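Local structure of leucine aminopeptidase A1, chloroplastic (Solanum lycopersicum, 5D8N) at residues Ala331-Ile342 and Tyr517-Leu527. The protein removes N-terminal amino acids, preferably leucine, from peptides as a magnesium-binding homohexameric aminopeptidase, and also has molecular chaperone activity. The protein carries 1 engineered substitution. Numbering follows the deposited sequence.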
loop_
_atom_site.group_PDB
_atom_site.type_symbol
_atom_site.label_atom_id
_atom_site.label_comp_id
_atom_site.label_asym_id
_atom_site.label_seq_id
_atom_site.Cartn_x
_atom_site.Cartn_y
_atom_site.Cartn_z
ATOM N N ALA A 331 -31.331 -2.700 -15.641
ATOM C CA ALA A 331 -31.547 -2.450 -17.056
ATOM C C ALA A 331 -32.478 -3.510 -17.627
ATOM O O ALA A 331 -33.368 -3.219 -18.434
ATOM C CB ALA A 331 -30.229 -2.437 -17.814
ATOM N N VAL A 332 -32.312 -4.735 -17.153
ATOM C CA VAL A 332 -33.187 -5.811 -17.605
ATOM C C VAL A 332 -34.645 -5.595 -17.188
ATOM O O VAL A 332 -35.570 -5.743 -17.990
ATOM C CB VAL A 332 -32.638 -7.167 -17.152
ATOM C CG1 VAL A 332 -33.633 -8.288 -17.333
ATOM C CG2 VAL A 332 -31.356 -7.479 -17.937
ATOM N N LEU A 333 -34.868 -5.270 -15.923
ATOM C CA LEU A 333 -36.247 -5.036 -15.460
ATOM C C LEU A 333 -36.856 -3.779 -16.069
ATOM O O LEU A 333 -38.029 -3.751 -16.426
ATOM C CB LEU A 333 -36.281 -4.967 -13.942
ATOM C CG LEU A 333 -35.925 -6.307 -13.282
ATOM C CD1 LEU A 333 -35.920 -6.141 -11.782
ATOM C CD2 LEU A 333 -36.882 -7.430 -13.623
ATOM N N GLY A 334 -36.020 -2.763 -16.267
ATOM C CA GLY A 334 -36.426 -1.571 -17.004
ATOM C C GLY A 334 -36.869 -1.868 -18.420
ATOM O O GLY A 334 -37.900 -1.386 -18.884
ATOM N N ALA A 335 -36.159 -2.774 -19.069
ATOM C CA ALA A 335 -36.550 -3.181 -20.404
ATOM C C ALA A 335 -37.913 -3.874 -20.383
ATOM O O ALA A 335 -38.714 -3.691 -21.300
ATOM C CB ALA A 335 -35.488 -4.083 -21.025
ATOM N N ALA A 336 -38.158 -4.696 -19.368
ATOM C CA ALA A 336 -39.423 -5.408 -19.260
ATOM C C ALA A 336 -40.574 -4.434 -19.109
ATOM O O ALA A 336 -41.624 -4.614 -19.707
ATOM C CB ALA A 336 -39.418 -6.367 -18.085
ATOM N N LYS A 337 -40.379 -3.455 -18.236
ATOM C CA LYS A 337 -41.339 -2.398 -18.030
ATOM C C LYS A 337 -41.686 -1.660 -19.322
ATOM O O LYS A 337 -42.858 -1.449 -19.646
ATOM C CB LYS A 337 -40.812 -1.460 -16.947
ATOM C CG LYS A 337 -41.613 -0.186 -16.736
ATOM C CD LYS A 337 -42.921 -0.459 -16.052
ATOM C CE LYS A 337 -43.607 0.852 -15.687
ATOM N NZ LYS A 337 -45.031 0.553 -15.319
ATOM N N ALA A 338 -40.667 -1.307 -20.094
ATOM C CA ALA A 338 -40.897 -0.690 -21.383
ATOM C C ALA A 338 -41.680 -1.620 -22.328
ATOM O O ALA A 338 -42.656 -1.210 -22.960
ATOM C CB ALA A 338 -39.578 -0.252 -22.008
ATOM N N LEU A 339 -41.215 -2.856 -22.455
ATOM C CA LEU A 339 -41.759 -3.759 -23.442
ATOM C C LEU A 339 -43.178 -4.153 -23.084
ATOM O O LEU A 339 -44.006 -4.418 -23.948
ATOM C CB LEU A 339 -40.853 -4.966 -23.581
ATOM C CG LEU A 339 -39.518 -4.623 -24.272
ATOM C CD1 LEU A 339 -38.537 -5.779 -24.142
ATOM C CD2 LEU A 339 -39.715 -4.291 -25.749
ATOM N N GLY A 340 -43.486 -4.164 -21.800
ATOM C CA GLY A 340 -44.846 -4.453 -21.386
ATOM C C GLY A 340 -45.849 -3.467 -21.961
ATOM O O GLY A 340 -46.937 -3.889 -22.380
ATOM N N GLU A 341 -45.455 -2.192 -22.051
ATOM C CA GLU A 341 -46.265 -1.171 -22.679
ATOM C C GLU A 341 -46.221 -1.261 -24.195
ATOM O O GLU A 341 -47.211 -0.994 -24.862
ATOM C CB GLU A 341 -45.807 0.237 -22.274
ATOM C CG GLU A 341 -45.977 0.549 -20.802
ATOM C CD GLU A 341 -47.352 1.099 -20.466
ATOM O OE1 GLU A 341 -48.263 1.032 -21.318
ATOM O OE2 GLU A 341 -47.557 1.395 -19.278
ATOM N N ILE A 342 -45.024 -1.411 -24.756
ATOM C CA ILE A 342 -44.844 -1.317 -26.201
ATOM C C ILE A 342 -45.456 -2.513 -26.924
ATOM O O ILE A 342 -46.000 -2.371 -28.028
ATOM C CB ILE A 342 -43.356 -1.213 -26.559
ATOM C CG1 ILE A 342 -42.769 0.107 -26.031
ATOM C CG2 ILE A 342 -43.172 -1.320 -28.067
ATOM C CD1 ILE A 342 -41.258 0.113 -25.949
ATOM N N TYR A 517 -28.761 3.195 -17.570
ATOM C CA TYR A 517 -28.072 2.740 -18.761
ATOM C C TYR A 517 -28.477 1.327 -19.133
ATOM O O TYR A 517 -28.425 0.417 -18.315
ATOM C CB TYR A 517 -26.555 2.823 -18.578
ATOM C CG TYR A 517 -25.779 2.341 -19.778
ATOM C CD1 TYR A 517 -25.459 0.999 -19.934
ATOM C CD2 TYR A 517 -25.286 3.233 -20.711
ATOM C CE1 TYR A 517 -24.836 0.545 -21.086
ATOM C CE2 TYR A 517 -24.520 2.810 -21.780
ATOM C CZ TYR A 517 -24.355 1.462 -22.003
ATOM O OH TYR A 517 -23.608 1.054 -23.089
ATOM N N GLY A 518 -28.689 1.124 -20.425
ATOM C CA GLY A 518 -28.918 -0.187 -20.999
ATOM C C GLY A 518 -30.354 -0.339 -21.484
ATOM O O GLY A 518 -30.604 -1.122 -22.411
ATOM N N VAL A 519 -31.312 0.247 -20.760
ATOM C CA VAL A 519 -32.722 -0.010 -21.035
ATOM C C VAL A 519 -33.009 0.329 -22.477
ATOM O O VAL A 519 -33.568 -0.476 -23.211
ATOM C CB VAL A 519 -33.648 0.786 -20.102
ATOM C CG1 VAL A 519 -35.088 0.650 -20.524
ATOM C CG2 VAL A 519 -33.502 0.309 -18.668
ATOM N N SER A 520 -32.662 1.531 -22.898
ATOM C CA SER A 520 -33.043 1.968 -24.240
ATOM C C SER A 520 -32.422 1.098 -25.313
ATOM O O SER A 520 -33.047 0.813 -26.335
ATOM C CB SER A 520 -32.722 3.455 -24.467
ATOM O OG SER A 520 -31.327 3.681 -24.254
ATOM N N THR A 521 -31.160 0.727 -25.131
ATOM C CA THR A 521 -30.487 -0.122 -26.104
ATOM C C THR A 521 -31.141 -1.516 -26.184
ATOM O O THR A 521 -31.373 -2.058 -27.280
ATOM C CB THR A 521 -28.979 -0.234 -25.809
ATOM O OG1 THR A 521 -28.378 1.066 -25.875
ATOM C CG2 THR A 521 -28.277 -1.143 -26.787
ATOM N N LEU A 522 -31.451 -2.098 -25.030
ATOM C CA LEU A 522 -32.096 -3.395 -25.032
ATOM C C LEU A 522 -33.460 -3.371 -25.727
ATOM O O LEU A 522 -33.828 -4.304 -26.450
ATOM C CB LEU A 522 -32.244 -3.940 -23.616
ATOM C CG LEU A 522 -30.926 -4.245 -22.880
ATOM C CD1 LEU A 522 -31.210 -4.737 -21.473
ATOM C CD2 LEU A 522 -30.014 -5.189 -23.632
ATOM N N VAL A 523 -34.235 -2.334 -25.451
ATOM C CA VAL A 523 -35.528 -2.186 -26.092
ATOM C C VAL A 523 -35.346 -2.110 -27.608
ATOM O O VAL A 523 -36.085 -2.781 -28.356
ATOM C CB VAL A 523 -36.314 -0.973 -25.566
ATOM C CG1 VAL A 523 -37.525 -0.676 -26.452
ATOM C CG2 VAL A 523 -36.737 -1.225 -24.130
ATOM N N GLU A 524 -34.431 -1.253 -28.057
ATOM C CA GLU A 524 -34.183 -1.144 -29.495
ATOM C C GLU A 524 -33.782 -2.492 -30.056
ATOM O O GLU A 524 -34.178 -2.855 -31.160
ATOM C CB GLU A 524 -33.110 -0.112 -29.831
ATOM C CG GLU A 524 -33.584 1.330 -29.692
ATOM C CD GLU A 524 -34.648 1.736 -30.717
ATOM O OE1 GLU A 524 -34.680 1.157 -31.827
ATOM O OE2 GLU A 524 -35.355 2.730 -30.442
ATOM N N TRP A 525 -32.930 -3.218 -29.343
ATOM C CA TRP A 525 -32.463 -4.495 -29.856
ATOM C C TRP A 525 -33.618 -5.488 -30.002
ATOM O O TRP A 525 -33.711 -6.224 -30.978
ATOM C CB TRP A 525 -31.394 -5.080 -28.924
ATOM C CG TRP A 525 -30.916 -6.443 -29.337
ATOM C CD1 TRP A 525 -30.138 -6.745 -30.419
ATOM C CD2 TRP A 525 -31.246 -7.685 -28.721
ATOM N NE1 TRP A 525 -29.825 -8.080 -30.410
ATOM C CE2 TRP A 525 -30.542 -8.690 -29.418
ATOM C CE3 TRP A 525 -31.936 -8.032 -27.554
ATOM C CZ2 TRP A 525 -30.537 -10.019 -29.006
ATOM C CZ3 TRP A 525 -31.966 -9.365 -27.161
ATOM C CH2 TRP A 525 -31.237 -10.336 -27.871
ATOM N N VAL A 526 -34.459 -5.593 -28.980
ATOM C CA VAL A 526 -35.635 -6.470 -29.053
ATOM C C VAL A 526 -36.523 -6.119 -30.239
ATOM O O VAL A 526 -36.953 -7.005 -30.978
ATOM C CB VAL A 526 -36.465 -6.423 -27.742
ATOM C CG1 VAL A 526 -37.813 -7.103 -27.896
ATOM C CG2 VAL A 526 -35.674 -7.088 -26.629
ATOM N N LEU A 527 -36.783 -4.824 -30.409
ATOM C CA LEU A 527 -37.648 -4.340 -31.470
ATOM C C LEU A 527 -37.095 -4.558 -32.869
ATOM O O LEU A 527 -37.862 -4.732 -33.812
ATOM C CB LEU A 527 -37.901 -2.854 -31.301
ATOM C CG LEU A 527 -38.868 -2.548 -30.154
ATOM C CD1 LEU A 527 -39.210 -1.067 -30.174
ATOM C CD2 LEU A 527 -40.133 -3.369 -30.264
#
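Val519 CG1 lies over one face of the Gly334-Ala335 peptide, almost straight above the carbonyl carbon, with 3.7 Å to Gly334 C. The other flat group touched by a methyl is the Tyr517 carbonyl: Ala331 CB comes in beside its oxygen, well off the C=O direction and not over a face, 3.4 Å from Tyr517 O. The Tyr517 ring makes no contact with helix 331-342, and its OH is bonded to Lys449 O. Gly518, at the N-cap with a positive phi of 111°, brings the chain into helix 519-527 just beside Ala331.

Val519 spreads its two methyls over the backbone of Ala331 and Gly334: CG1, anti to the backbone N (chi1 172°), is the one over that face, while CG2 comes 3.5 Å from Ala331 O. With no side chain on Gly334, the valine rests directly on helix backbone. One turn along, Leu522 lays its CB against Ala335 CB. Both helices belong to the α/β catalytic domain of the M17 peptidases; Leu410 of strand 406-411, in the central mixed sheet, touches both Ala331 and Leu522, and the side chain of Val332 is about 8 Å from that of the magnesium ligand Lys300.

Farther down, Val523 is a knob in a hole formed by Ala335, Ala338, Leu339 and Ile342. Its CG2 presses on Ala338 CB at 3.7 Å. On the other branch, Val523 CG1 meets Ile342 CD1 tip to tip at 3.8 Å. The axes of the two short segments cross at -52° and come within 8.6 Å, close spacing consistent with the small residues Ala331, Gly334, Ala335 and Ala338 on this face. Leu339, a wall of that hole, also meets Val526 tip to tip, CD1 to CG2 being 4.0 Å. Tyr205 of helix 197-221 covers Ile342, Val523 and Leu527.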